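Local coordinates for protein membrane-bound lytic murein transglycosylase (PDB 2PNW) that probably cleaves the glycan strands of peptidoglycan between N-acetylmuramic acid and N-acetylglucosamine, as lytic transglycosylases of the MltA family do, at residues D23-L28 against Q77-N82; M32-S37 against K278-A283; G48-T53 against F358-P363; L106-T111 against Y118-R123. One frame throughout, in Å; residues are numbered along the deposited sequence.

Contact 1: residues D23-L28 against Q77-N82; sequences DDPRKL and QFFETN
Pro25 and Leu28, the first and last residues of a type I beta turn leading into helix 28-39, rest against Phe79 on helix 72-82. The contact across is purely apolar and small. CG of the Pro25 ring comes 4.3 Å from CE2 of Phe79, and CD1 of Leu28 lies 4.2 Å from CZ of the same ring; both approach obliquely, and the Leu28 and Phe79 side chains run at about a right angle. Phe79 carries CG anti to its carbonyl carbon (chi1 -68°), which sends the ring out from the helix to the turn. One face of that ring is taken by Phe78, whose CD2 sits 3.7 Å above the plane of the Phe79 ring, over its centre. Leu319 of strand 316-324 touches Pro25, Leu28 and Phe79 alike and closes the group.

Polar bonds shape the turn itself. Leu28 N donates to Pro25 O, and Asp24 starts an Asx turn in which Arg26 N reaches OD1 from above the carboxylate plane. From the opposite face of that plane comes Arg26 NE. Asp24 OD2, lying in the guanidinium plane, takes NH2 of Arg26 on its syn side at 2.8 Å, tilted out of the carboxylate plane, completing a side-on two-nitrogen salt bridge.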
loop_
_atom_site.group_PDB
_atom_site.type_symbol
_atom_site.label_atom_id
_atom_site.label_comp_id
_atom_site.label_asym_id
_atom_site.label_seq_id
_atom_site.Cartn_x
_atom_site.Cartn_y
_atom_site.Cartn_z
ATOM N N ASP A 23 18.291 -0.017 -16.068
ATOM C CA ASP A 23 17.094 -0.669 -15.513
ATOM C C ASP A 23 16.498 -1.672 -16.497
ATOM O O ASP A 23 16.522 -1.457 -17.711
ATOM C CB ASP A 23 16.046 0.383 -15.114
ATOM C CG ASP A 23 14.910 -0.204 -14.260
ATOM O OD1 ASP A 23 15.174 -1.090 -13.406
ATOM O OD2 ASP A 23 13.757 0.234 -14.444
ATOM N N ASP A 24 15.980 -2.782 -15.966
ATOM C CA ASP A 24 15.285 -3.783 -16.763
ATOM C C ASP A 24 13.809 -3.808 -16.336
ATOM O O ASP A 24 13.469 -4.521 -15.385
ATOM C CB ASP A 24 15.903 -5.183 -16.555
ATOM C CG ASP A 24 15.114 -6.290 -17.266
ATOM O OD1 ASP A 24 14.139 -5.987 -17.998
ATOM O OD2 ASP A 24 15.459 -7.484 -17.091
ATOM N N PRO A 25 12.940 -3.032 -17.015
ATOM C CA PRO A 25 11.513 -2.982 -16.617
ATOM C C PRO A 25 10.596 -4.063 -17.233
ATOM O O PRO A 25 9.355 -3.857 -17.344
ATOM C CB PRO A 25 11.094 -1.571 -17.065
ATOM C CG PRO A 25 11.877 -1.374 -18.365
ATOM C CD PRO A 25 13.231 -2.079 -18.110
ATOM N N ARG A 26 11.160 -5.207 -17.618
ATOM C CA ARG A 26 10.347 -6.254 -18.264
ATOM C C ARG A 26 9.182 -6.774 -17.428
ATOM O O ARG A 26 8.157 -7.130 -17.996
ATOM C CB ARG A 26 11.213 -7.432 -18.772
ATOM C CG ARG A 26 11.821 -7.130 -20.133
ATOM C CD ARG A 26 12.710 -8.292 -20.627
ATOM N NE ARG A 26 13.854 -8.479 -19.737
ATOM C CZ ARG A 26 14.757 -9.449 -19.867
ATOM N NH1 ARG A 26 14.684 -10.304 -20.882
ATOM N NH2 ARG A 26 15.738 -9.545 -18.986
ATOM N N LYS A 27 9.326 -6.806 -16.101
ATOM C CA LYS A 27 8.218 -7.286 -15.242
ATOM C C LYS A 27 6.995 -6.358 -15.246
ATOM O O LYS A 27 5.913 -6.744 -14.789
ATOM C CB LYS A 27 8.674 -7.468 -13.805
ATOM C CG LYS A 27 9.616 -8.641 -13.599
ATOM C CD LYS A 27 9.943 -8.812 -12.119
ATOM C CE LYS A 27 10.966 -9.941 -11.952
ATOM N NZ LYS A 27 11.177 -10.261 -10.519
ATOM N N LEU A 28 7.165 -5.148 -15.766
ATOM C CA LEU A 28 6.042 -4.202 -15.830
ATOM C C LEU A 28 5.061 -4.553 -16.915
ATOM O O LEU A 28 3.945 -4.077 -16.886
ATOM C CB LEU A 28 6.529 -2.772 -16.059
ATOM C CG LEU A 28 7.500 -2.194 -15.027
ATOM C CD1 LEU A 28 7.525 -0.691 -15.211
ATOM C CD2 LEU A 28 7.136 -2.550 -13.577
ATOM N N GLN A 77 12.788 0.932 -24.480
ATOM C CA GLN A 77 12.436 1.637 -25.716
ATOM C C GLN A 77 10.939 1.835 -25.829
ATOM O O GLN A 77 10.478 2.867 -26.316
ATOM C CB GLN A 77 12.962 0.902 -26.963
ATOM C CG GLN A 77 12.689 1.663 -28.279
ATOM C CD GLN A 77 13.443 2.989 -28.361
ATOM O OE1 GLN A 77 14.668 3.022 -28.273
ATOM N NE2 GLN A 77 12.710 4.083 -28.538
ATOM N N PHE A 78 10.171 0.845 -25.385
ATOM C CA PHE A 78 8.733 1.018 -25.341
ATOM C C PHE A 78 8.346 2.328 -24.643
ATOM O O PHE A 78 7.538 3.116 -25.169
ATOM C CB PHE A 78 8.056 -0.145 -24.607
ATOM C CG PHE A 78 6.597 0.106 -24.354
ATOM C CD1 PHE A 78 5.677 -0.027 -25.391
ATOM C CD2 PHE A 78 6.146 0.512 -23.085
ATOM C CE1 PHE A 78 4.304 0.255 -25.186
ATOM C CE2 PHE A 78 4.803 0.799 -22.868
ATOM C CZ PHE A 78 3.871 0.665 -23.923
ATOM N N PHE A 79 8.902 2.550 -23.455
ATOM C CA PHE A 79 8.565 3.749 -22.670
ATOM C C PHE A 79 9.081 5.033 -23.312
ATOM O O PHE A 79 8.380 6.054 -23.314
ATOM C CB PHE A 79 9.033 3.616 -21.205
ATOM C CG PHE A 79 8.268 2.571 -20.440
ATOM C CD1 PHE A 79 6.962 2.823 -19.998
ATOM C CD2 PHE A 79 8.818 1.313 -20.222
ATOM C CE1 PHE A 79 6.224 1.838 -19.320
ATOM C CE2 PHE A 79 8.079 0.320 -19.555
ATOM C CZ PHE A 79 6.785 0.588 -19.114
ATOM N N GLU A 80 10.302 4.982 -23.839
ATOM C CA GLU A 80 10.889 6.136 -24.554
ATOM C C GLU A 80 10.065 6.586 -25.743
ATOM O O GLU A 80 9.946 7.775 -25.975
ATOM C CB GLU A 80 12.328 5.840 -24.990
ATOM C CG GLU A 80 13.213 5.479 -23.812
ATOM C CD GLU A 80 14.689 5.517 -24.130
ATOM O OE1 GLU A 80 15.092 6.369 -24.962
ATOM O OE2 GLU A 80 15.439 4.700 -23.530
ATOM N N THR A 81 9.474 5.640 -26.467
ATOM C CA THR A 81 8.633 5.916 -27.622
ATOM C C THR A 81 7.241 6.427 -27.230
ATOM O O THR A 81 6.696 7.322 -27.891
ATOM C CB THR A 81 8.498 4.648 -28.509
ATOM O OG1 THR A 81 9.777 4.292 -29.021
ATOM C CG2 THR A 81 7.535 4.858 -29.693
ATOM N N ASN A 82 6.686 5.880 -26.148
ATOM C CA ASN A 82 5.255 6.001 -25.878
ATOM C C ASN A 82 4.874 6.811 -24.635
ATOM O O ASN A 82 3.684 7.001 -24.335
ATOM C CB ASN A 82 4.634 4.600 -25.833
ATOM C CG ASN A 82 4.684 3.913 -27.174
ATOM O OD1 ASN A 82 4.182 4.444 -28.173
ATOM N ND2 ASN A 82 5.309 2.735 -27.218
#

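Contact 2: residues M32-S37 against K278-A283; sequences MATILS and KVPLVA. With SO4 (sulfate ion), chain B.
Thr34 and Val279 meet at a slant, the threonine on helix 28-39, the valine on the loop 278-283. Both CB atoms face across the contact. Thr34 OG1 lies 3.5 Å from Val279 CB, and Val279 CG1 slips past the hydroxyl to within 3.5 Å of Thr34 O. The second methyl of Val279, CG2, also near Thr34 OG1, reaches Ile35, 4.2 Å from CG1 of Ile35. Val279 thus rides over two consecutive residues of the helix.

With chi1 at 63°, Thr34 holds OG1 between its backbone N and carbonyl carbon, close enough to the helix backbone to bond to Ala31 O. The same oxygen accepts from a water 2.9 Å away, which also donates to Pro280 O at 2.8 Å. This water ties helix to loop, while Leu323 of strand 316-324 packs on both Ile35 and Val279. Lys278 leaves in another direction, bent at chi2 and chi4, toward a sulfate that Lys43 and Arg46 also bind; the modelled approach of its NZ is doubtfully short. What results is a helix-to-loop packing, apolar at its centre and bridged by a water, with the loop leading on to strand 286-288.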
loop_
_atom_site.group_PDB
_atom_site.type_symbol
_atom_site.label_atom_id
_atom_site.label_comp_id
_atom_site.label_asym_id
_atom_site.label_seq_id
_atom_site.Cartn_x
_atom_site.Cartn_y
_atom_site.Cartn_z
ATOM N N MET A 32 1.177 -4.414 -16.485
ATOM C CA MET A 32 0.343 -3.529 -17.335
ATOM C C MET A 32 -0.810 -4.324 -17.984
ATOM O O MET A 32 -1.943 -3.830 -18.101
ATOM C CB MET A 32 1.201 -2.841 -18.419
ATOM C CG MET A 32 2.063 -1.630 -17.909
ATOM S SD MET A 32 2.797 -0.589 -19.264
ATOM C CE MET A 32 3.959 -1.836 -19.865
ATOM N N ALA A 33 -0.533 -5.561 -18.412
ATOM C CA ALA A 33 -1.619 -6.433 -18.916
ATOM C C ALA A 33 -2.718 -6.711 -17.863
ATOM O O ALA A 33 -3.920 -6.775 -18.189
ATOM C CB ALA A 33 -1.033 -7.758 -19.481
ATOM N N THR A 34 -2.334 -6.866 -16.591
ATOM C CA THR A 34 -3.346 -7.106 -15.565
ATOM C C THR A 34 -4.193 -5.840 -15.352
ATOM O O THR A 34 -5.399 -5.944 -15.105
ATOM C CB THR A 34 -2.770 -7.584 -14.175
ATOM O OG1 THR A 34 -1.944 -6.566 -13.606
ATOM C CG2 THR A 34 -1.937 -8.838 -14.337
ATOM N N ILE A 35 -3.552 -4.672 -15.418
ATOM C CA ILE A 35 -4.278 -3.387 -15.273
ATOM C C ILE A 35 -5.264 -3.230 -16.432
ATOM O O ILE A 35 -6.423 -2.855 -16.221
ATOM C CB ILE A 35 -3.320 -2.196 -15.256
ATOM C CG1 ILE A 35 -2.366 -2.308 -14.046
ATOM C CG2 ILE A 35 -4.114 -0.872 -15.084
ATOM C CD1 ILE A 35 -1.124 -1.399 -14.247
ATOM N N LEU A 36 -4.802 -3.547 -17.646
ATOM C CA LEU A 36 -5.685 -3.393 -18.821
ATOM C C LEU A 36 -6.896 -4.328 -18.731
ATOM O O LEU A 36 -8.034 -3.909 -18.971
ATOM C CB LEU A 36 -4.921 -3.600 -20.133
ATOM C CG LEU A 36 -5.692 -3.347 -21.456
ATOM C CD1 LEU A 36 -6.384 -1.959 -21.519
ATOM C CD2 LEU A 36 -4.759 -3.504 -22.644
ATOM N N SER A 37 -6.650 -5.587 -18.383
ATOM C CA SER A 37 -7.727 -6.552 -18.155
ATOM C C SER A 37 -8.705 -6.047 -17.104
ATOM O O SER A 37 -9.930 -6.147 -17.274
ATOM C CB SER A 37 -7.125 -7.920 -17.749
ATOM O OG SER A 37 -8.143 -8.892 -17.572
ATOM N N LYS A 278 -6.385 -3.063 -7.568
ATOM C CA LYS A 278 -7.159 -4.271 -7.849
ATOM C C LYS A 278 -6.429 -5.338 -8.666
ATOM O O LYS A 278 -7.066 -6.244 -9.210
ATOM C CB LYS A 278 -8.528 -3.924 -8.502
ATOM C CG LYS A 278 -9.298 -2.831 -7.783
ATOM C CD LYS A 278 -9.557 -3.236 -6.324
ATOM C CE LYS A 278 -10.809 -2.578 -5.748
ATOM N NZ LYS A 278 -10.920 -1.165 -6.139
ATOM N N VAL A 279 -5.102 -5.229 -8.731
ATOM C CA VAL A 279 -4.233 -6.203 -9.417
ATOM C C VAL A 279 -3.110 -6.658 -8.462
ATOM O O VAL A 279 -2.823 -5.965 -7.465
ATOM C CB VAL A 279 -3.632 -5.630 -10.719
ATOM C CG1 VAL A 279 -4.743 -5.228 -11.736
ATOM C CG2 VAL A 279 -2.708 -4.456 -10.448
ATOM N N PRO A 280 -2.499 -7.841 -8.730
ATOM C CA PRO A 280 -1.421 -8.322 -7.839
ATOM C C PRO A 280 -0.230 -7.383 -7.848
ATOM O O PRO A 280 0.169 -6.871 -8.908
ATOM C CB PRO A 280 -1.016 -9.663 -8.449
ATOM C CG PRO A 280 -2.205 -10.066 -9.339
ATOM C CD PRO A 280 -2.805 -8.797 -9.819
ATOM N N LEU A 281 0.346 -7.155 -6.676
ATOM C CA LEU A 281 1.582 -6.381 -6.593
ATOM C C LEU A 281 2.764 -7.187 -7.103
ATOM O O LEU A 281 2.726 -8.413 -7.128
ATOM C CB LEU A 281 1.833 -5.953 -5.136
ATOM C CG LEU A 281 0.719 -5.087 -4.529
ATOM C CD1 LEU A 281 1.198 -4.505 -3.196
ATOM C CD2 LEU A 281 0.250 -3.981 -5.455
ATOM N N VAL A 282 3.827 -6.506 -7.491
ATOM C CA VAL A 282 5.014 -7.192 -8.027
ATOM C C VAL A 282 6.179 -6.752 -7.149
ATOM O O VAL A 282 6.466 -5.546 -7.067
ATOM C CB VAL A 282 5.317 -6.729 -9.467
ATOM C CG1 VAL A 282 6.605 -7.407 -9.993
ATOM C CG2 VAL A 282 4.111 -7.013 -10.404
ATOM N N ALA A 283 6.826 -7.715 -6.490
ATOM C CA ALA A 283 7.939 -7.409 -5.595
ATOM C C ALA A 283 8.970 -6.534 -6.276
ATOM O O ALA A 283 9.434 -6.860 -7.381
ATOM C CB ALA A 283 8.597 -8.714 -5.096
HETATM S S SO4 B . -12.727 1.090 -4.928
HETATM O O1 SO4 B . -12.800 0.141 -3.809
HETATM O O2 SO4 B . -12.698 0.360 -6.197
HETATM O O3 SO4 B . -13.904 1.964 -4.901
HETATM O O4 SO4 B . -11.506 1.899 -4.820
HETATM O O HOH W 1 0.091 -7.183 -11.649
#

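Contact 3: residues G48-T53 against F358-P363; sequences GALGIT and FYILLP
Leu50 and Ile52 meet Ile360 and Leu362 through aliphatic side chains, with no flat group between them. The rings of segment 358-363 have other neighbours: Phe358 packs on Phe300 and Ile302 of strand 299-304, and Tyr359 on Arg87 and Leu17. Across the contact, the closer pair is Ile52 and Leu362, whose side chains pass each other at a slant. CD1 of Ile52 nestles against both branches of Leu362, 3.7 Å from CD2 and 3.9 Å from CD1. Ile52 CG1 adds a touch of 3.8 Å to Leu362 CD2. The bend in Ile52 at chi2, -74°, swings its terminal methyl toward the two leucine branches. The second pair is looser and single-pointed: Leu50 CD1 lies 4.4 Å from Ile360 CD1.

Ile360 and Leu362 stand two apart on strand 353-363, hence on one face of it, in the 3D domain, which belongs to the double-psi beta-barrel clan. The loop 48-53 packs against the side chains of a strand paired with several neighbours, 83-89 and 299-304 among them. Around Ile52 and Leu362 the C-terminal tail closes in, Tyr370 touching both.

The loop keeps its shape through its backbone. A weak bond of 2.9 Å joins Gly51 N to Gly48 O, and Gly51 takes a positive phi of 115°, a conformation suited to glycine. Thr53 then serves as N-cap of helix 54-66, its OG1 accepting from Glu56 N.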
loop_
_atom_site.group_PDB
_atom_site.type_symbol
_atom_site.label_atom_id
_atom_site.label_comp_id
_atom_site.label_asym_id
_atom_site.label_seq_id
_atom_site.Cartn_x
_atom_site.Cartn_y
_atom_site.Cartn_z
ATOM N N GLY A 48 -6.496 11.181 -10.469
ATOM C CA GLY A 48 -5.780 11.902 -9.421
ATOM C C GLY A 48 -5.850 13.398 -9.670
ATOM O O GLY A 48 -6.130 13.836 -10.794
ATOM N N ALA A 49 -5.619 14.178 -8.617
ATOM C CA ALA A 49 -5.587 15.638 -8.727
ATOM C C ALA A 49 -4.598 16.088 -9.801
ATOM O O ALA A 49 -4.820 17.104 -10.457
ATOM C CB ALA A 49 -5.238 16.253 -7.400
ATOM N N LEU A 50 -3.523 15.323 -10.012
ATOM C CA LEU A 50 -2.573 15.661 -11.083
ATOM C C LEU A 50 -3.263 15.721 -12.457
ATOM O O LEU A 50 -2.927 16.563 -13.297
ATOM C CB LEU A 50 -1.355 14.725 -11.072
ATOM C CG LEU A 50 -0.179 14.993 -12.024
ATOM C CD1 LEU A 50 1.097 14.455 -11.423
ATOM C CD2 LEU A 50 -0.382 14.364 -13.385
ATOM N N GLY A 51 -4.222 14.823 -12.672
ATOM C CA GLY A 51 -5.168 14.954 -13.766
ATOM C C GLY A 51 -5.125 13.896 -14.848
ATOM O O GLY A 51 -5.867 13.983 -15.816
ATOM N N ILE A 52 -4.269 12.891 -14.712
ATOM C CA ILE A 52 -4.255 11.832 -15.727
ATOM C C ILE A 52 -5.429 10.861 -15.575
ATOM O O ILE A 52 -5.591 10.240 -14.523
ATOM C CB ILE A 52 -2.942 11.035 -15.707
ATOM C CG1 ILE A 52 -1.731 11.987 -15.735
ATOM C CG2 ILE A 52 -2.928 10.046 -16.879
ATOM C CD1 ILE A 52 -1.477 12.632 -17.088
ATOM N N THR A 53 -6.239 10.714 -16.625
ATOM C CA THR A 53 -7.411 9.846 -16.512
ATOM C C THR A 53 -7.054 8.390 -16.763
ATOM O O THR A 53 -6.063 8.091 -17.445
ATOM C CB THR A 53 -8.528 10.248 -17.510
ATOM O OG1 THR A 53 -8.117 9.921 -18.839
ATOM C CG2 THR A 53 -8.819 11.775 -17.415
ATOM N N PHE A 358 11.327 11.623 -7.680
ATOM C CA PHE A 358 10.205 10.967 -8.388
ATOM C C PHE A 358 10.061 11.517 -9.803
ATOM O O PHE A 358 10.014 12.728 -9.977
ATOM C CB PHE A 358 8.888 11.237 -7.642
ATOM C CG PHE A 358 8.629 10.309 -6.485
ATOM C CD1 PHE A 358 9.602 10.084 -5.517
ATOM C CD2 PHE A 358 7.397 9.673 -6.364
ATOM C CE1 PHE A 358 9.367 9.216 -4.444
ATOM C CE2 PHE A 358 7.131 8.818 -5.286
ATOM C CZ PHE A 358 8.123 8.585 -4.326
ATOM N N TYR A 359 9.988 10.648 -10.812
ATOM C CA TYR A 359 9.684 11.088 -12.180
ATOM C C TYR A 359 8.486 10.274 -12.638
ATOM O O TYR A 359 8.517 9.052 -12.553
ATOM C CB TYR A 359 10.856 10.846 -13.152
ATOM C CG TYR A 359 12.207 11.401 -12.739
ATOM C CD1 TYR A 359 12.669 12.617 -13.257
ATOM C CD2 TYR A 359 13.023 10.710 -11.842
ATOM C CE1 TYR A 359 13.906 13.132 -12.887
ATOM C CE2 TYR A 359 14.273 11.223 -11.448
ATOM C CZ TYR A 359 14.708 12.435 -11.985
ATOM O OH TYR A 359 15.959 12.934 -11.630
ATOM N N ILE A 360 7.443 10.929 -13.129
ATOM C CA ILE A 360 6.264 10.208 -13.626
ATOM C C ILE A 360 6.349 10.122 -15.154
ATOM O O ILE A 360 6.817 11.070 -15.825
ATOM C CB ILE A 360 4.919 10.855 -13.116
ATOM C CG1 ILE A 360 3.707 9.980 -13.471
ATOM C CG2 ILE A 360 4.732 12.285 -13.661
ATOM C CD1 ILE A 360 2.374 10.511 -12.870
ATOM N N LEU A 361 5.934 8.989 -15.719
ATOM C CA LEU A 361 5.939 8.848 -17.169
ATOM C C LEU A 361 4.505 9.008 -17.643
ATOM O O LEU A 361 3.640 8.186 -17.307
ATOM C CB LEU A 361 6.508 7.500 -17.611
ATOM C CG LEU A 361 7.925 7.063 -17.199
ATOM C CD1 LEU A 361 8.349 5.858 -18.042
ATOM C CD2 LEU A 361 8.939 8.169 -17.350
ATOM N N LEU A 362 4.238 10.074 -18.394
ATOM C CA LEU A 362 2.868 10.307 -18.889
ATOM C C LEU A 362 2.694 9.758 -20.282
ATOM O O LEU A 362 3.566 9.950 -21.127
ATOM C CB LEU A 362 2.510 11.798 -18.879
ATOM C CG LEU A 362 2.717 12.570 -17.576
ATOM C CD1 LEU A 362 2.136 13.962 -17.695
ATOM C CD2 LEU A 362 2.052 11.821 -16.415
ATOM N N PRO A 363 1.545 9.103 -20.546
ATOM C CA PRO A 363 1.193 8.693 -21.896
ATOM C C PRO A 363 1.314 9.918 -22.804
ATOM O O PRO A 363 0.936 11.039 -22.400
ATOM C CB PRO A 363 -0.284 8.301 -21.765
ATOM C CG PRO A 363 -0.463 7.905 -20.328
ATOM C CD PRO A 363 0.497 8.747 -19.557
#

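Contact 4: residues L106-T111 against Y118-R123; sequences LEVSAT and YPIYRR
Ile120 alone carries strand 118-121 onto Leu106 and Val108. Following the strand from its start, Tyr118 leans on Lys180, and its backbone bonds to that of Ala177. Pro119 packs on Glu173 and Trp176, and its CB also sits 3.7 Å above one face of the Tyr121 ring, offset toward the rim.

Ile120 points to the other segment. Its CG1 stands anti to the carbonyl carbon (chi1 -58°), at the start of an extended chain (chi2 172°) that carries CD1 out to the other strand. That methyl is shared: it lies 3.8 Å from Leu106 CD2, the two side chains meeting tip to tip, and also 3.8 Å from Val108 CG1, the valine and isoleucine side chains crossing at about a right angle. Leu106 and Val108 come from the same face of their strand and receive CD1 between them.

Tyr121 turns instead to Leu172 and Tyr258. Beyond the strand, Arg123 forms a salt bridge with Asp129.

Both segments belong to the MltA-specific insert. Strands 96-109 and 118-121 each pair antiparallel with strand 173-177, which explains their distance from one another. Leu183 of helix 180-189 meets Leu106 and Ile120, and Leu194 of strand 191-195 meets Leu106, Val108 and Ile120.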
loop_
_atom_site.group_PDB
_atom_site.type_symbol
_atom_site.label_atom_id
_atom_site.label_comp_id
_atom_site.label_asym_id
_atom_site.label_seq_id
_atom_site.Cartn_x
_atom_site.Cartn_y
_atom_site.Cartn_z
ATOM N N LEU A 106 1.852 -14.741 8.319
ATOM C CA LEU A 106 1.344 -14.757 9.680
ATOM C C LEU A 106 0.858 -16.146 10.058
ATOM O O LEU A 106 -0.029 -16.695 9.397
ATOM C CB LEU A 106 0.194 -13.754 9.815
ATOM C CG LEU A 106 -0.436 -13.540 11.201
ATOM C CD1 LEU A 106 0.557 -12.895 12.181
ATOM C CD2 LEU A 106 -1.703 -12.702 11.114
ATOM N N GLU A 107 1.436 -16.720 11.122
ATOM C CA GLU A 107 0.953 -17.981 11.669
ATOM C C GLU A 107 -0.424 -17.824 12.281
ATOM O O GLU A 107 -0.659 -16.905 13.098
ATOM C CB GLU A 107 1.921 -18.522 12.746
ATOM C CG GLU A 107 3.270 -18.943 12.158
ATOM C CD GLU A 107 4.246 -19.456 13.223
ATOM O OE1 GLU A 107 3.888 -19.513 14.435
ATOM O OE2 GLU A 107 5.385 -19.791 12.833
ATOM N N VAL A 108 -1.319 -18.747 11.922
ATOM C CA VAL A 108 -2.687 -18.754 12.431
ATOM C C VAL A 108 -3.191 -20.155 12.712
ATOM O O VAL A 108 -2.517 -21.137 12.369
ATOM C CB VAL A 108 -3.670 -18.055 11.434
ATOM C CG1 VAL A 108 -3.228 -16.602 11.194
ATOM C CG2 VAL A 108 -3.738 -18.823 10.097
ATOM N N SER A 109 -4.360 -20.223 13.346
ATOM C CA SER A 109 -5.095 -21.440 13.533
ATOM C C SER A 109 -6.563 -21.239 13.166
ATOM O O SER A 109 -7.132 -20.133 13.283
ATOM C CB SER A 109 -4.993 -21.921 14.987
ATOM O OG SER A 109 -5.777 -23.091 15.175
ATOM N N ALA A 110 -7.189 -22.321 12.727
ATOM C CA ALA A 110 -8.624 -22.300 12.431
ATOM C C ALA A 110 -9.447 -22.401 13.722
ATOM O O ALA A 110 -10.642 -22.139 13.721
ATOM C CB ALA A 110 -8.984 -23.455 11.468
ATOM N N THR A 111 -8.784 -22.779 14.811
ATOM C CA THR A 111 -9.460 -22.996 16.085
ATOM C C THR A 111 -8.837 -22.149 17.197
ATOM O O THR A 111 -7.620 -22.165 17.415
ATOM C CB THR A 111 -9.427 -24.484 16.512
ATOM O OG1 THR A 111 -8.066 -24.914 16.618
ATOM C CG2 THR A 111 -10.166 -25.368 15.505
ATOM N N TYR A 118 -6.097 -14.266 18.926
ATOM C CA TYR A 118 -6.340 -12.954 18.328
ATOM C C TYR A 118 -7.031 -13.098 16.987
ATOM O O TYR A 118 -6.385 -13.454 16.006
ATOM C CB TYR A 118 -5.023 -12.185 18.160
ATOM C CG TYR A 118 -4.277 -12.027 19.471
ATOM C CD1 TYR A 118 -4.834 -11.271 20.514
ATOM C CD2 TYR A 118 -3.029 -12.639 19.676
ATOM C CE1 TYR A 118 -4.160 -11.118 21.746
ATOM C CE2 TYR A 118 -2.338 -12.499 20.922
ATOM C CZ TYR A 118 -2.926 -11.721 21.929
ATOM O OH TYR A 118 -2.283 -11.551 23.146
ATOM N N PRO A 119 -8.344 -12.839 16.960
ATOM C CA PRO A 119 -9.096 -13.076 15.721
ATOM C C PRO A 119 -8.680 -12.141 14.582
ATOM O O PRO A 119 -8.217 -11.004 14.816
ATOM C CB PRO A 119 -10.540 -12.821 16.136
ATOM C CG PRO A 119 -10.435 -11.849 17.328
ATOM C CD PRO A 119 -9.202 -12.360 18.064
ATOM N N ILE A 120 -8.873 -12.632 13.360
ATOM C CA ILE A 120 -8.750 -11.838 12.151
ATOM C C ILE A 120 -10.155 -11.820 11.561
ATOM O O ILE A 120 -10.746 -12.877 11.373
ATOM C CB ILE A 120 -7.781 -12.507 11.157
ATOM C CG1 ILE A 120 -6.408 -12.696 11.825
ATOM C CG2 ILE A 120 -7.655 -11.644 9.909
ATOM C CD1 ILE A 120 -5.400 -13.528 10.985
ATOM N N TYR A 121 -10.714 -10.626 11.317
ATOM C CA TYR A 121 -12.136 -10.512 10.986
ATOM C C TYR A 121 -12.407 -10.162 9.528
ATOM O O TYR A 121 -11.693 -9.334 8.946
ATOM C CB TYR A 121 -12.766 -9.405 11.829
ATOM C CG TYR A 121 -12.966 -9.751 13.294
ATOM C CD1 TYR A 121 -13.870 -10.752 13.687
ATOM C CD2 TYR A 121 -12.257 -9.058 14.289
ATOM C CE1 TYR A 121 -14.068 -11.055 15.062
ATOM C CE2 TYR A 121 -12.439 -9.353 15.664
ATOM C CZ TYR A 121 -13.350 -10.335 16.036
ATOM O OH TYR A 121 -13.528 -10.604 17.387
ATOM N N ARG A 122 -13.464 -10.760 8.967
ATOM C CA ARG A 122 -14.029 -10.310 7.687
ATOM C C ARG A 122 -14.863 -9.072 7.958
ATOM O O ARG A 122 -15.143 -8.743 9.116
ATOM C CB ARG A 122 -15.034 -11.334 7.114
ATOM C CG ARG A 122 -14.535 -12.696 6.768
ATOM C CD ARG A 122 -15.710 -13.471 6.095
ATOM N NE ARG A 122 -16.632 -14.111 7.031
ATOM C CZ ARG A 122 -17.881 -13.718 7.270
ATOM N NH1 ARG A 122 -18.401 -12.675 6.618
ATOM N NH2 ARG A 122 -18.640 -14.396 8.127
ATOM N N ARG A 123 -15.323 -8.418 6.882
ATOM C CA ARG A 123 -16.134 -7.217 7.043
ATOM C C ARG A 123 -17.518 -7.550 7.628
ATOM O O ARG A 123 -18.265 -8.357 7.052
ATOM C CB ARG A 123 -16.298 -6.538 5.683
ATOM C CG ARG A 123 -17.034 -5.208 5.756
ATOM C CD ARG A 123 -17.239 -4.706 4.326
ATOM N NE ARG A 123 -17.922 -3.412 4.332
ATOM C CZ ARG A 123 -17.862 -2.541 3.328
ATOM N NH1 ARG A 123 -17.151 -2.822 2.228
ATOM N NH2 ARG A 123 -18.531 -1.385 3.436
#

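Overall arrangement
Contacts 1, 2 and 3 lie near one another in the fold, centres 16 to 18 Å apart, and contact 4 stands apart in the MltA-specific insert, its centre about 41 Å from that of contact 1 and 38 Å from that of contact 3. Contact 2 comes nearer to it, centres 27 Å and nearest atoms about 10 Å apart. Contact 1 joins its neighbours directly: Met32 CE of contact 2 reaches Phe79 CZ at 3.8 Å, and Phe79 CD1 lies 3.9 Å from Leu361 CD1 of contact 3. Contacts 2 and 3 do not touch, their nearest atoms being about 9 Å apart. Strand 353-363 pairs with strand 96-109, linking the 3D domain with the insert. The sulfate, probably from the crystallisation liquor, sits beside contact 2.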